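Local structure of bacteriocin immunity protein (Pseudomonas aeruginosa, 6W0V) at residues S1-I4 against S5-T8; L15-E18 against L19-S23; S23-S26 against E27-D31; V33-A36 against I37-A41. The protein probably protects the producing cell by binding the nuclease domain of pyocin S8, its cognate toxin, and keeping the nuclease from acting. The protein carries 1 engineered substitution. All blocks are in the same frame, centred on the assembly; numbering follows the deposited sequence.

Contact 1 of 4, residues S1-I4 against S5-T8; sequences SKKI and SDHT. Engineered in segment 5-8: His7 (natural residue Tyr).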
ATOM      1  N   SER B   1      16.695   6.755   9.464  1.00 44.11           N
ATOM      2  CA  SER B   1      17.554   7.579  10.369  1.00 44.42           C
ATOM      3  C   SER B   1      18.605   8.341   9.552  1.00 42.00           C
ATOM      4  O   SER B   1      19.034   9.421  10.001  1.00 48.03           O
ATOM      5  CB  SER B   1      18.191   6.730  11.450  1.00 47.99           C
ATOM      6  OG  SER B   1      18.974   5.681  10.895  1.00 49.99           O
ATOM      7  N   LYS B   2      18.995   7.798   8.395  1.00 36.31           N
ATOM      8  CA  LYS B   2      20.020   8.374   7.484  1.00 30.83           C
ATOM      9  C   LYS B   2      19.436   9.542   6.690  1.00 24.95           C
ATOM     10  O   LYS B   2      18.437   9.337   5.994  1.00 25.07           O
ATOM     11  CB  LYS B   2      20.474   7.305   6.497  1.00 35.70           C
ATOM     12  CG  LYS B   2      21.732   7.638   5.719  1.00 38.05           C
ATOM     13  CD  LYS B   2      22.323   6.396   5.096  1.00 41.09           C
ATOM     14  CE  LYS B   2      22.754   5.365   6.122  1.00 44.25           C
ATOM     15  NZ  LYS B   2      22.308   3.997   5.762  1.00 45.81           N
ATOM     16  N   LYS B   3      20.084  10.702   6.739  1.00 23.36           N
ATOM     17  CA  LYS B   3      19.642  11.903   5.995  1.00 23.25           C
ATOM     18  C   LYS B   3      20.022  11.743   4.524  1.00 20.12           C
ATOM     19  O   LYS B   3      20.908  10.932   4.221  1.00 21.40           O
ATOM     20  CB  LYS B   3      20.311  13.159   6.557  1.00 24.90           C
ATOM     21  CG  LYS B   3      20.100  13.396   8.044  1.00 28.53           C
ATOM     22  CD  LYS B   3      18.646  13.512   8.425  1.00 29.48           C
ATOM     23  CE  LYS B   3      18.447  13.897   9.873  1.00 32.26           C
ATOM     24  NZ  LYS B   3      17.045  13.679  10.296  1.00 33.89           N
ATOM     25  N   ILE B   4      19.375  12.500   3.650  1.00 18.02           N
ATOM     26  CA  ILE B   4      19.745  12.583   2.208  1.00 18.15           C
ATOM     27  C   ILE B   4      21.250  12.815   2.096  1.00 17.48           C
ATOM     28  O   ILE B   4      21.886  12.163   1.274  1.00 18.73           O
ATOM     29  CB  ILE B   4      18.947  13.707   1.531  1.00 16.93           C
ATOM     30  CG1 ILE B   4      17.481  13.293   1.354  1.00 18.86           C
ATOM     31  CG2 ILE B   4      19.608  14.136   0.229  1.00 16.64           C
ATOM     32  CD1 ILE B   4      17.255  12.224   0.316  1.00 19.06           C
ATOM     33  N   SER B   5      21.780  13.740   2.888  1.00 18.26           N
ATOM     34  CA  SER B   5      23.198  14.164   2.813  1.00 20.37           C
ATOM     35  C   SER B   5      24.116  13.016   3.241  1.00 23.35           C
ATOM     36  O   SER B   5      25.304  13.079   2.923  1.00 28.18           O
ATOM     37  CB  SER B   5      23.422  15.375   3.646  1.00 22.58           C
ATOM     38  OG  SER B   5      23.126  15.096   4.998  1.00 22.27           O
ATOM     39  N   ASP B   6      23.580  12.025   3.959  1.00 25.76           N
ATOM     40  CA  ASP B   6      24.328  10.822   4.407  1.00 27.57           C
ATOM     41  C   ASP B   6      24.337   9.768   3.300  1.00 26.79           C
ATOM     42  O   ASP B   6      25.078   8.786   3.435  1.00 30.83           O
ATOM     43  CB  ASP B   6      23.700  10.182   5.646  1.00 31.02           C
ATOM     44  CG  ASP B   6      23.628  11.076   6.866  1.00 33.19           C
ATOM     45  OD1 ASP B   6      24.601  11.814   7.108  1.00 36.20           O
ATOM     46  OD2 ASP B   6      22.596  11.006   7.575  1.00 37.27           O
ATOM     47  N   HIS B   7      23.520   9.935   2.262  1.00 23.96           N
ATOM     48  CA  HIS B   7      23.481   8.971   1.140  1.00 23.82           C
ATOM     49  C   HIS B   7      24.226   9.534  -0.057  1.00 23.24           C
ATOM     50  O   HIS B   7      24.093  10.734  -0.324  1.00 24.99           O
ATOM     51  CB  HIS B   7      22.072   8.691   0.644  1.00 23.37           C
ATOM     52  CG  HIS B   7      21.160   8.089   1.646  1.00 23.42           C
ATOM     53  ND1 HIS B   7      20.788   6.762   1.594  1.00 26.27           N
ATOM     54  CD2 HIS B   7      20.495   8.639   2.677  1.00 24.42           C
ATOM     55  CE1 HIS B   7      19.936   6.520   2.566  1.00 25.28           C
ATOM     56  NE2 HIS B   7      19.743   7.652   3.247  1.00 26.44           N
ATOM     57  N   THR B   8      24.875   8.664  -0.815  1.00 25.47           N
ATOM     58  CA  THR B   8      25.181   8.961  -2.229  1.00 26.23           C
ATOM     59  C   THR B   8      23.859   8.878  -2.989  1.00 21.71           C
ATOM     60  O   THR B   8      22.915   8.193  -2.531  1.00 22.63           O
ATOM     61  CB  THR B   8      26.241   8.025  -2.811  1.00 28.30           C
ATOM     62  OG1 THR B   8      25.624   6.742  -2.882  1.00 29.98           O
ATOM     63  CG2 THR B   8      27.515   7.997  -1.996  1.00 29.60           C
TER
HETATM   64  O   HOH W   1      17.111   7.350   5.295  1.00 28.23           O
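The N-terminal segment 1-8 of the immunity protein ends in a single 3-10 turn in which Ile4 and His7 are paired just before helix 9-21. His7 N donates to Ile4 O at 2.9 Å, the i to i+3 bond of the turn. A side chain closes the turn from its other end: Lys3 N donates to Asp6 OD2 at 2.7 Å, on the anti side and tilted 29° out of the carboxylate plane. With CG anti to its own carbonyl carbon (chi1 -60°), Asp6 lies alongside Lys3, and both point the same way. Lys2 supplies the apolar part. Its methylene chain crosses over one face of the engineered His7 imidazole, with Lys2 CD 3.5 Å from the centroid and 17° off the ring normal, a CH-pi contact. Lys2 CG wedges in beside it, 3.2 Å from Asp6 CB. The turn leads into the helix through Thr8 at the N-cap, whose amide is held by Glu11, consistent with a capping box. At the rim of the imidazole, His7 NE2 makes a weak bond to Lys2 O at 3.5 Å. Water 1 donates to the same Lys2 O at 2.5 Å and makes a weak bond with His7 NE2. Beyond the bend at chi3 the lysine ammonium stays close enough, Lys2 NZ to His7 NE2 5.1 Å, that it would, if anything, discourage protonation of the ring. Phe12 meets the imidazole edge-to-face, while Ile4 turns away from the turn onto Phe80 and Ile68.

Contact 2 of 4, residues L15-E18 against L19-S23; sequences LISE and LFNRS
Leu15 reaches Leu19 through its carbonyl group, Leu15 O lying 3.9 Å from Leu19 CG, so this step of the helix touches mainly through backbone. Ile16 does more. Its CG2 branch lies alongside the Phe20 side chain, 3.8 Å from Phe20 CE1, and its carbonyl oxygen sits in the plane of that ring at the edge; both residues go on to pack against Pro61 and Val64. Ser17 sends OG anti to its backbone N (chi1 179°), which carries the hydroxyl along the helix to Asn21. There Asn21 ND2 donates to Ser17 OG at 2.7 Å, with the oxygen only 2° out of the amide plane. Ser17 O accepts from Phe20 N at 2.9 Å, a bond of the tighter, three-residue spacing. Glu18 is held at both its backbone and its side chain. Its carbonyl accepts twice, from Arg22 N at 2.7 Å and from Asn21 N at 3.2 Å. Its side chain runs beside the extended Arg22 chain in the same direction, and Glu18 OE1 meets Arg22 NH1 at the guanidinium edge in a very short salt bridge of 2.5 Å, the two planes 31° apart. The other terminal nitrogen, NH2, pairs with Glu29, so the guanidinium is shared between two carboxylates. Leu19 faces Val33, Val34 and Ile37, and with Phe20 touches Thr69 of the pyocin S8 chain. Hydrogen bonds of i to i+3 spacing, followed by departure from helical angles at Arg22, mark the C-terminal end of helix 9-21, here braced by an i to i+4 salt bridge.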
ATOM      1  N   LEU B  15      17.679   2.402  -3.046  1.00 24.34           N
ATOM      2  CA  LEU B  15      16.528   2.237  -2.116  1.00 23.09           C
ATOM      3  C   LEU B  15      15.239   2.376  -2.912  1.00 19.55           C
ATOM      4  O   LEU B  15      14.359   1.512  -2.796  1.00 20.85           O
ATOM      5  CB  LEU B  15      16.532   3.295  -1.013  1.00 24.63           C
ATOM      6  CG  LEU B  15      17.522   3.100   0.127  1.00 25.34           C
ATOM      7  CD1 LEU B  15      17.444   4.285   1.074  1.00 23.46           C
ATOM      8  CD2 LEU B  15      17.255   1.794   0.863  1.00 24.91           C
ATOM      9  N   ILE B  16      15.122   3.459  -3.671  1.00 17.51           N
ATOM     10  CA  ILE B  16      13.880   3.748  -4.424  1.00 17.90           C
ATOM     11  C   ILE B  16      13.655   2.597  -5.395  1.00 19.33           C
ATOM     12  O   ILE B  16      12.520   2.140  -5.514  1.00 19.72           O
ATOM     13  CB  ILE B  16      13.983   5.083  -5.163  1.00 16.41           C
ATOM     14  CG1 ILE B  16      14.205   6.243  -4.194  1.00 16.44           C
ATOM     15  CG2 ILE B  16      12.750   5.282  -6.020  1.00 18.66           C
ATOM     16  CD1 ILE B  16      14.671   7.509  -4.870  1.00 16.83           C
ATOM     17  N   SER B  17      14.714   2.205  -6.100  1.00 20.79           N
ATOM     18  CA  SER B  17      14.657   1.148  -7.131  1.00 20.26           C
ATOM     19  C   SER B  17      14.089  -0.123  -6.501  1.00 20.26           C
ATOM     20  O   SER B  17      13.256  -0.758  -7.137  1.00 21.48           O
ATOM     21  CB  SER B  17      15.997   0.899  -7.722  1.00 24.65           C
ATOM     22  OG  SER B  17      15.913  -0.126  -8.698  1.00 30.92           O
ATOM     23  N   GLU B  18      14.504  -0.437  -5.277  1.00 21.09           N
ATOM     24  CA  GLU B  18      14.017  -1.634  -4.550  1.00 20.80           C
ATOM     25  C   GLU B  18      12.491  -1.650  -4.579  1.00 21.08           C
ATOM     26  O   GLU B  18      11.925  -2.701  -4.837  1.00 20.98           O
ATOM     27  CB  GLU B  18      14.496  -1.644  -3.104  1.00 22.65           C
ATOM     28  CG  GLU B  18      15.981  -1.880  -2.971  1.00 24.51           C
ATOM     29  CD  GLU B  18      16.443  -2.099  -1.547  1.00 28.28           C
ATOM     30  OE1 GLU B  18      15.786  -2.869  -0.837  1.00 32.21           O
ATOM     31  OE2 GLU B  18      17.455  -1.503  -1.158  1.00 32.28           O
ATOM     32  N   LEU B  19      11.849  -0.514  -4.324  1.00 18.14           N
ATOM     33  CA  LEU B  19      10.370  -0.465  -4.237  1.00 18.98           C
ATOM     34  C   LEU B  19       9.744  -0.855  -5.575  1.00 17.93           C
ATOM     35  O   LEU B  19       8.659  -1.430  -5.562  1.00 19.84           O
ATOM     36  CB  LEU B  19       9.922   0.917  -3.779  1.00 17.36           C
ATOM     37  CG  LEU B  19      10.436   1.322  -2.403  1.00 16.57           C
ATOM     38  CD1 LEU B  19       9.944   2.702  -2.036  1.00 16.32           C
ATOM     39  CD2 LEU B  19      10.018   0.303  -1.349  1.00 17.27           C
ATOM     40  N   PHE B  20      10.385  -0.547  -6.697  1.00 18.84           N
ATOM     41  CA  PHE B  20       9.837  -0.883  -8.032  1.00 20.32           C
ATOM     42  C   PHE B  20      10.202  -2.313  -8.406  1.00 22.00           C
ATOM     43  O   PHE B  20       9.415  -2.940  -9.123  1.00 23.05           O
ATOM     44  CB  PHE B  20      10.370   0.078  -9.086  1.00 20.21           C
ATOM     45  CG  PHE B  20       9.818   1.467  -8.940  1.00 19.08           C
ATOM     46  CD1 PHE B  20      10.364   2.351  -8.023  1.00 16.73           C
ATOM     47  CD2 PHE B  20       8.746   1.884  -9.708  1.00 19.19           C
ATOM     48  CE1 PHE B  20       9.845   3.623  -7.878  1.00 16.98           C
ATOM     49  CE2 PHE B  20       8.237   3.162  -9.567  1.00 18.34           C
ATOM     50  CZ  PHE B  20       8.792   4.030  -8.660  1.00 18.34           C
ATOM     51  N   ASN B  21      11.366  -2.787  -7.955  1.00 24.06           N
ATOM     52  CA  ASN B  21      12.058  -3.938  -8.589  1.00 27.62           C
ATOM     53  C   ASN B  21      12.238  -5.115  -7.628  1.00 28.02           C
ATOM     54  O   ASN B  21      12.403  -6.233  -8.138  1.00 33.99           O
ATOM     55  CB  ASN B  21      13.388  -3.479  -9.176  1.00 28.50           C
ATOM     56  CG  ASN B  21      13.169  -2.406 -10.217  1.00 30.49           C
ATOM     57  OD1 ASN B  21      12.320  -2.562 -11.091  1.00 33.43           O
ATOM     58  ND2 ASN B  21      13.893  -1.306 -10.112  1.00 32.68           N
ATOM     59  N   ARG B  22      12.252  -4.882  -6.313  1.00 25.45           N
ATOM     60  CA  ARG B  22      12.585  -5.920  -5.302  1.00 26.48           C
ATOM     61  C   ARG B  22      11.275  -6.501  -4.773  1.00 24.18           C
ATOM     62  O   ARG B  22      10.294  -5.750  -4.642  1.00 23.47           O
ATOM     63  CB  ARG B  22      13.441  -5.357  -4.161  1.00 30.42           C
ATOM     64  CG  ARG B  22      13.371  -6.133  -2.852  1.00 32.98           C
ATOM     65  CD  ARG B  22      14.305  -5.543  -1.809  1.00 35.03           C
ATOM     66  NE  ARG B  22      14.449  -6.384  -0.626  1.00 36.16           N
ATOM     67  CZ  ARG B  22      15.060  -6.028   0.506  1.00 36.41           C
ATOM     68  NH1 ARG B  22      15.584  -4.821   0.654  1.00 35.42           N
ATOM     69  NH2 ARG B  22      15.135  -6.892   1.504  1.00 38.01           N
ATOM     70  N   SER B  23      11.270  -7.797  -4.484  1.00 22.16           N
ATOM     71  CA  SER B  23      10.177  -8.441  -3.723  1.00 22.05           C
ATOM     72  C   SER B  23      10.530  -8.410  -2.238  1.00 23.32           C
ATOM     73  O   SER B  23      11.566  -8.987  -1.836  1.00 30.29           O
ATOM     74  CB  SER B  23       9.887  -9.820  -4.212  1.00 24.40           C
ATOM     75  OG  SER B  23       9.130  -9.748  -5.404  1.00 24.31           O
TER

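Contact 3 of 4, residues S23-S26 against E27-D31; sequences SFSS and EKERD
Glu29 OE1 accepts from two donors: Ser25 N at 2.8 Å, nearly in line with the C-O bond and with an N-H...O angle of 161°, and water 2 at 2.5 Å, which also reaches Ser23 O. Glu29 OE2 receives water 3, which is 2.7 Å from Ser25 OG, and also pairs with Arg22, so the carboxylate is tied to the loop by water as well as directly. The long side chain gets there because CG is anti to the backbone N (chi1 -172°) and the chain runs on extended, back past the first turn of the helix. The same residue is held at its backbone. Ser26 is the N-cap of helix 27-41, and its hydroxyl, set between its own N and carbonyl carbon (chi1 68°), accepts from Glu29 N, with Ser26 OG to Glu29 N 3.0 Å. Unlike a standard capping box, the glutamate answers the amide of Ser25, one residue before the cap. Ser26 O starts the regular bonding by accepting from Arg30 N at 3.2 Å. Phe24 packs against the first turn of the helix: Arg30 CA stands over one ring face, 3.7 Å from the centroid of Phe24, a CH-pi contact, while Glu29 CG meets the ring edge. Arg30 CB presses on the same ring before its chain turns off toward Ser79 of the pyocin S8 chain, which Glu27 also binds. Phe24 thereby sits between the start of helix 27-41 and Glu18 and Leu19 of helix 9-21, with Leu78 of pyocin S8 also against it.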
ATOM      1  N   SER B  23      11.270  -7.797  -4.484  1.00 22.16           N
ATOM      2  CA  SER B  23      10.177  -8.441  -3.723  1.00 22.05           C
ATOM      3  C   SER B  23      10.530  -8.410  -2.238  1.00 23.32           C
ATOM      4  O   SER B  23      11.566  -8.987  -1.836  1.00 30.29           O
ATOM      5  CB  SER B  23       9.887  -9.820  -4.212  1.00 24.40           C
ATOM      6  OG  SER B  23       9.130  -9.748  -5.404  1.00 24.31           O
ATOM      7  N   PHE B  24       9.693  -7.751  -1.456  1.00 16.84           N
ATOM      8  CA  PHE B  24       9.861  -7.669   0.006  1.00 16.05           C
ATOM      9  C   PHE B  24       9.138  -8.846   0.633  1.00 16.78           C
ATOM     10  O   PHE B  24       8.022  -9.159   0.199  1.00 17.69           O
ATOM     11  CB  PHE B  24       9.354  -6.329   0.509  1.00 15.55           C
ATOM     12  CG  PHE B  24      10.250  -5.214   0.063  1.00 16.27           C
ATOM     13  CD1 PHE B  24      11.395  -4.932   0.780  1.00 16.79           C
ATOM     14  CD2 PHE B  24       9.980  -4.509  -1.094  1.00 17.32           C
ATOM     15  CE1 PHE B  24      12.232  -3.909   0.382  1.00 17.45           C
ATOM     16  CE2 PHE B  24      10.824  -3.490  -1.494  1.00 19.38           C
ATOM     17  CZ  PHE B  24      11.950  -3.204  -0.760  1.00 19.45           C
ATOM     18  N   SER B  25       9.795  -9.463   1.605  1.00 17.93           N
ATOM     19  CA  SER B  25       9.282 -10.653   2.322  1.00 19.13           C
ATOM     20  C   SER B  25       8.165 -10.250   3.279  1.00 19.31           C
ATOM     21  O   SER B  25       7.455 -11.133   3.739  1.00 22.20           O
ATOM     22  CB  SER B  25      10.381 -11.361   3.047  1.00 21.37           C
ATOM     23  OG  SER B  25      10.958 -10.518   4.029  1.00 22.43           O
ATOM     24  N   SER B  26       8.038  -8.975   3.605  1.00 15.84           N
ATOM     25  CA  SER B  26       7.020  -8.517   4.573  1.00 15.19           C
ATOM     26  C   SER B  26       6.756  -7.043   4.363  1.00 13.80           C
ATOM     27  O   SER B  26       7.602  -6.343   3.771  1.00 13.44           O
ATOM     28  CB  SER B  26       7.460  -8.767   5.985  1.00 16.46           C
ATOM     29  OG  SER B  26       8.565  -7.923   6.289  1.00 17.22           O
ATOM     30  N   GLU B  27       5.644  -6.570   4.881  1.00 13.73           N
ATOM     31  CA  GLU B  27       5.350  -5.127   4.863  1.00 13.90           C
ATOM     32  C   GLU B  27       6.404  -4.411   5.686  1.00 13.92           C
ATOM     33  O   GLU B  27       6.822  -3.348   5.281  1.00 14.19           O
ATOM     34  CB  GLU B  27       3.947  -4.890   5.378  1.00 14.24           C
ATOM     35  CG  GLU B  27       2.936  -5.379   4.386  1.00 14.40           C
ATOM     36  CD  GLU B  27       1.527  -5.049   4.789  1.00 14.47           C
ATOM     37  OE1 GLU B  27       0.627  -5.393   4.018  1.00 14.28           O
ATOM     38  OE2 GLU B  27       1.355  -4.459   5.873  1.00 18.41           O
ATOM     39  N   LYS B  28       6.841  -4.991   6.787  1.00 15.43           N
ATOM     40  CA  LYS B  28       7.833  -4.345   7.674  1.00 17.08           C
ATOM     41  C   LYS B  28       9.101  -4.096   6.864  1.00 16.35           C
ATOM     42  O   LYS B  28       9.656  -3.008   6.953  1.00 16.46           O
ATOM     43  CB  LYS B  28       8.085  -5.231   8.894  1.00 19.72           C
ATOM     44  CG  LYS B  28       9.325  -4.894   9.710  1.00 24.64           C
ATOM     45  CD  LYS B  28       9.473  -5.758  10.945  1.00 30.22           C
ATOM     46  CE  LYS B  28       9.363  -7.242  10.662  1.00 34.82           C
ATOM     47  NZ  LYS B  28       9.950  -8.044  11.758  1.00 39.03           N
ATOM     48  N   GLU B  29       9.539  -5.094   6.108  1.00 15.93           N
ATOM     49  CA  GLU B  29      10.818  -5.001   5.378  1.00 15.84           C
ATOM     50  C   GLU B  29      10.687  -3.880   4.358  1.00 14.83           C
ATOM     51  O   GLU B  29      11.617  -3.067   4.225  1.00 16.28           O
ATOM     52  CB  GLU B  29      11.136  -6.300   4.668  1.00 17.61           C
ATOM     53  CG  GLU B  29      12.509  -6.297   4.074  1.00 20.89           C
ATOM     54  CD  GLU B  29      12.779  -7.622   3.415  1.00 23.49           C
ATOM     55  OE1 GLU B  29      11.958  -8.033   2.565  1.00 23.84           O
ATOM     56  OE2 GLU B  29      13.771  -8.246   3.792  1.00 26.27           O
ATOM     57  N   ARG B  30       9.569  -3.837   3.653  1.00 13.46           N
ATOM     58  CA  ARG B  30       9.370  -2.791   2.634  1.00 13.27           C
ATOM     59  C   ARG B  30       9.300  -1.445   3.331  1.00 13.55           C
ATOM     60  O   ARG B  30       9.863  -0.479   2.820  1.00 14.34           O
ATOM     61  CB  ARG B  30       8.106  -3.007   1.823  1.00 12.94           C
ATOM     62  CG  ARG B  30       7.913  -1.907   0.798  1.00 12.97           C
ATOM     63  CD  ARG B  30       6.672  -2.056  -0.018  1.00 13.52           C
ATOM     64  NE  ARG B  30       5.515  -2.073   0.842  1.00 13.00           N
ATOM     65  CZ  ARG B  30       4.274  -2.109   0.422  1.00 14.13           C
ATOM     66  NH1 ARG B  30       3.300  -2.157   1.312  1.00 15.29           N
ATOM     67  NH2 ARG B  30       4.005  -2.104  -0.870  1.00 15.59           N
ATOM     68  N   ASP B  31       8.644  -1.363   4.471  1.00 14.50           N
ATOM     69  CA  ASP B  31       8.466  -0.079   5.180  1.00 14.72           C
ATOM     70  C   ASP B  31       9.828   0.510   5.509  1.00 15.03           C
ATOM     71  O   ASP B  31       9.959   1.735   5.460  1.00 15.50           O
ATOM     72  CB  ASP B  31       7.690  -0.263   6.475  1.00 15.58           C
ATOM     73  CG  ASP B  31       6.197  -0.214   6.273  1.00 16.57           C
ATOM     74  OD1 ASP B  31       5.778   0.030   5.130  1.00 16.05           O
ATOM     75  OD2 ASP B  31       5.481  -0.416   7.269  1.00 19.98           O
TER
HETATM   76  O   HOH W   2      13.361  -8.872   0.620  1.00 30.60           O
HETATM   77  O   HOH W   3      13.416 -11.138   3.144  1.00 23.10           O

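Contact 4 of 4, residues V33-A36 against I37-A41; sequences VVYA and IVNAA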
ATOM      1  N   VAL B  33      12.469   0.435   3.829  1.00 14.29           N
ATOM      2  CA  VAL B  33      12.982   1.101   2.600  1.00 14.53           C
ATOM      3  C   VAL B  33      12.130   2.340   2.364  1.00 13.92           C
ATOM      4  O   VAL B  33      12.673   3.432   2.174  1.00 14.44           O
ATOM      5  CB  VAL B  33      12.961   0.134   1.411  1.00 15.43           C
ATOM      6  CG1 VAL B  33      13.282   0.844   0.109  1.00 16.13           C
ATOM      7  CG2 VAL B  33      13.912  -1.021   1.646  1.00 17.11           C
ATOM      8  N   VAL B  34      10.823   2.191   2.366  1.00 13.89           N
ATOM      9  CA  VAL B  34       9.921   3.329   2.075  1.00 13.35           C
ATOM     10  C   VAL B  34      10.283   4.474   3.006  1.00 12.83           C
ATOM     11  O   VAL B  34      10.455   5.591   2.541  1.00 14.43           O
ATOM     12  CB  VAL B  34       8.446   2.944   2.235  1.00 13.27           C
ATOM     13  CG1 VAL B  34       7.561   4.182   2.254  1.00 13.92           C
ATOM     14  CG2 VAL B  34       8.020   1.973   1.152  1.00 14.38           C
ATOM     15  N   TYR B  35      10.388   4.202   4.294  1.00 13.15           N
ATOM     16  CA  TYR B  35      10.591   5.278   5.284  1.00 14.72           C
ATOM     17  C   TYR B  35      12.027   5.766   5.252  1.00 14.72           C
ATOM     18  O   TYR B  35      12.213   6.940   5.551  1.00 15.21           O
ATOM     19  CB  TYR B  35      10.076   4.855   6.650  1.00 16.45           C
ATOM     20  CG  TYR B  35       8.595   5.058   6.599  1.00 19.38           C
ATOM     21  CD1 TYR B  35       8.074   6.338   6.692  1.00 21.48           C
ATOM     22  CD2 TYR B  35       7.757   4.036   6.219  1.00 17.94           C
ATOM     23  CE1 TYR B  35       6.718   6.569   6.546  1.00 22.59           C
ATOM     24  CE2 TYR B  35       6.396   4.243   6.084  1.00 17.65           C
ATOM     25  CZ  TYR B  35       5.874   5.513   6.251  1.00 21.52           C
ATOM     26  OH  TYR B  35       4.537   5.748   6.110  1.00 23.89           O
ATOM     27  N   ALA B  36      12.980   4.920   4.884  1.00 15.79           N
ATOM     28  CA  ALA B  36      14.368   5.387   4.708  1.00 15.46           C
ATOM     29  C   ALA B  36      14.293   6.494   3.662  1.00 15.10           C
ATOM     30  O   ALA B  36      14.891   7.567   3.857  1.00 16.20           O
ATOM     31  CB  ALA B  36      15.291   4.274   4.297  1.00 16.70           C
ATOM     32  N   ILE B  37      13.520   6.253   2.613  1.00 13.02           N
ATOM     33  CA  ILE B  37      13.402   7.216   1.488  1.00 13.99           C
ATOM     34  C   ILE B  37      12.625   8.431   1.971  1.00 13.80           C
ATOM     35  O   ILE B  37      13.101   9.554   1.825  1.00 15.50           O
ATOM     36  CB  ILE B  37      12.716   6.580   0.279  1.00 14.66           C
ATOM     37  CG1 ILE B  37      13.571   5.448  -0.278  1.00 14.77           C
ATOM     38  CG2 ILE B  37      12.392   7.642  -0.762  1.00 15.07           C
ATOM     39  CD1 ILE B  37      12.824   4.517  -1.147  1.00 15.71           C
ATOM     40  N   VAL B  38      11.418   8.210   2.455  1.00 13.86           N
ATOM     41  CA  VAL B  38      10.464   9.312   2.714  1.00 15.60           C
ATOM     42  C   VAL B  38      10.978  10.158   3.876  1.00 14.65           C
ATOM     43  O   VAL B  38      10.870  11.376   3.800  1.00 15.70           O
ATOM     44  CB  VAL B  38       9.061   8.736   2.946  1.00 18.23           C
ATOM     45  CG1 VAL B  38       8.133   9.711   3.644  1.00 19.00           C
ATOM     46  CG2 VAL B  38       8.486   8.261   1.623  1.00 18.16           C
ATOM     47  N   ASN B  39      11.526   9.544   4.916  1.00 14.03           N
ATOM     48  CA  ASN B  39      12.002  10.317   6.087  1.00 16.03           C
ATOM     49  C   ASN B  39      13.169  11.195   5.641  1.00 16.11           C
ATOM     50  O   ASN B  39      13.217  12.368   6.033  1.00 19.82           O
ATOM     51  CB  ASN B  39      12.374   9.421   7.262  1.00 15.80           C
ATOM     52  CG  ASN B  39      11.159   8.731   7.836  1.00 17.41           C
ATOM     53  OD1 ASN B  39      10.039   9.169   7.597  1.00 20.34           O
ATOM     54  ND2 ASN B  39      11.387   7.672   8.591  1.00 20.61           N
ATOM     55  N   ALA B  40      14.054  10.642   4.821  1.00 15.31           N
ATOM     56  CA  ALA B  40      15.214  11.386   4.278  1.00 14.79           C
ATOM     57  C   ALA B  40      14.693  12.493   3.368  1.00 14.90           C
ATOM     58  O   ALA B  40      15.198  13.617   3.456  1.00 15.76           O
ATOM     59  CB  ALA B  40      16.125  10.460   3.528  1.00 15.64           C
ATOM     60  N   ALA B  41      13.746  12.170   2.495  1.00 13.73           N
ATOM     61  CA  ALA B  41      13.343  13.080   1.401  1.00 13.39           C
ATOM     62  C   ALA B  41      12.852  14.403   1.983  1.00 12.37           C
ATOM     63  O   ALA B  41      13.124  15.441   1.389  1.00 13.28           O
ATOM     64  CB  ALA B  41      12.292  12.461   0.538  1.00 14.23           C
TER
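Val33 and Ile37 stand side by side one helical turn apart, pointing the same way, with Val33 CG1 3.9 Å from Ile37 CD1. In Ile37, CG1 anti to the carbonyl carbon (chi1 -65°) and a chain extended at chi2 bring CD1 alongside Val33. Val34 and Val38 repeat the step more loosely, Val34 CG1 to Val38 CG2 being 4.2 Å. In the third pair an amide meets a ring: Asn39 OD1 lies at the edge of the Tyr35 ring, in its plane and 3.6 Å from Tyr35 CD1, with amide and ring turned 47° apart. Ala40 CB closes on the carbonyl of Ala36. Behind the side chains, backbone bonds set the spacing. Val38 N to Val34 O is 2.8 Å; Asn39 N to Tyr35 O is also 2.8 Å; the bond from Ala40 N to Ala36 O is weak. Farther out, helix 9-21 covers the Val33 and Ile37 flank, Ile50 packs on Ile37 and Val38, and Ile68 on Ile37 and Ala41. On another side, Val34 and Tyr35 pack on Phe81 of the pyocin S8 chain. Helix 27-41 thus has one flank in the core of the four-helix immunity fold and another against the toxin.

In the fold
Contacts 2 and 3 form a continuous corner: they share Ser23, their centres lie 10 Å apart, and a salt bridge, Arg22 NH2 to Glu29 OE2 at 3.0 Å, ties the residue just after helix 9-21 to the first turn of helix 27-41. Contact 4 lies farther along helix 27-41, its centre 14 Å from that of contact 3, and packs on contact 2 through Leu19 CD1 and Ile37 CD1, 3.5 Å apart. Contact 1 lies at the far end, its centre 21 Å from that of contact 3: His7 packs on Leu15, while Ile4 CG1 and the carbonyl of Lys2 meet Ala40. Contacts 2, 3 and 4 touch the pyocin S8 chain, whereas contact 1 does not.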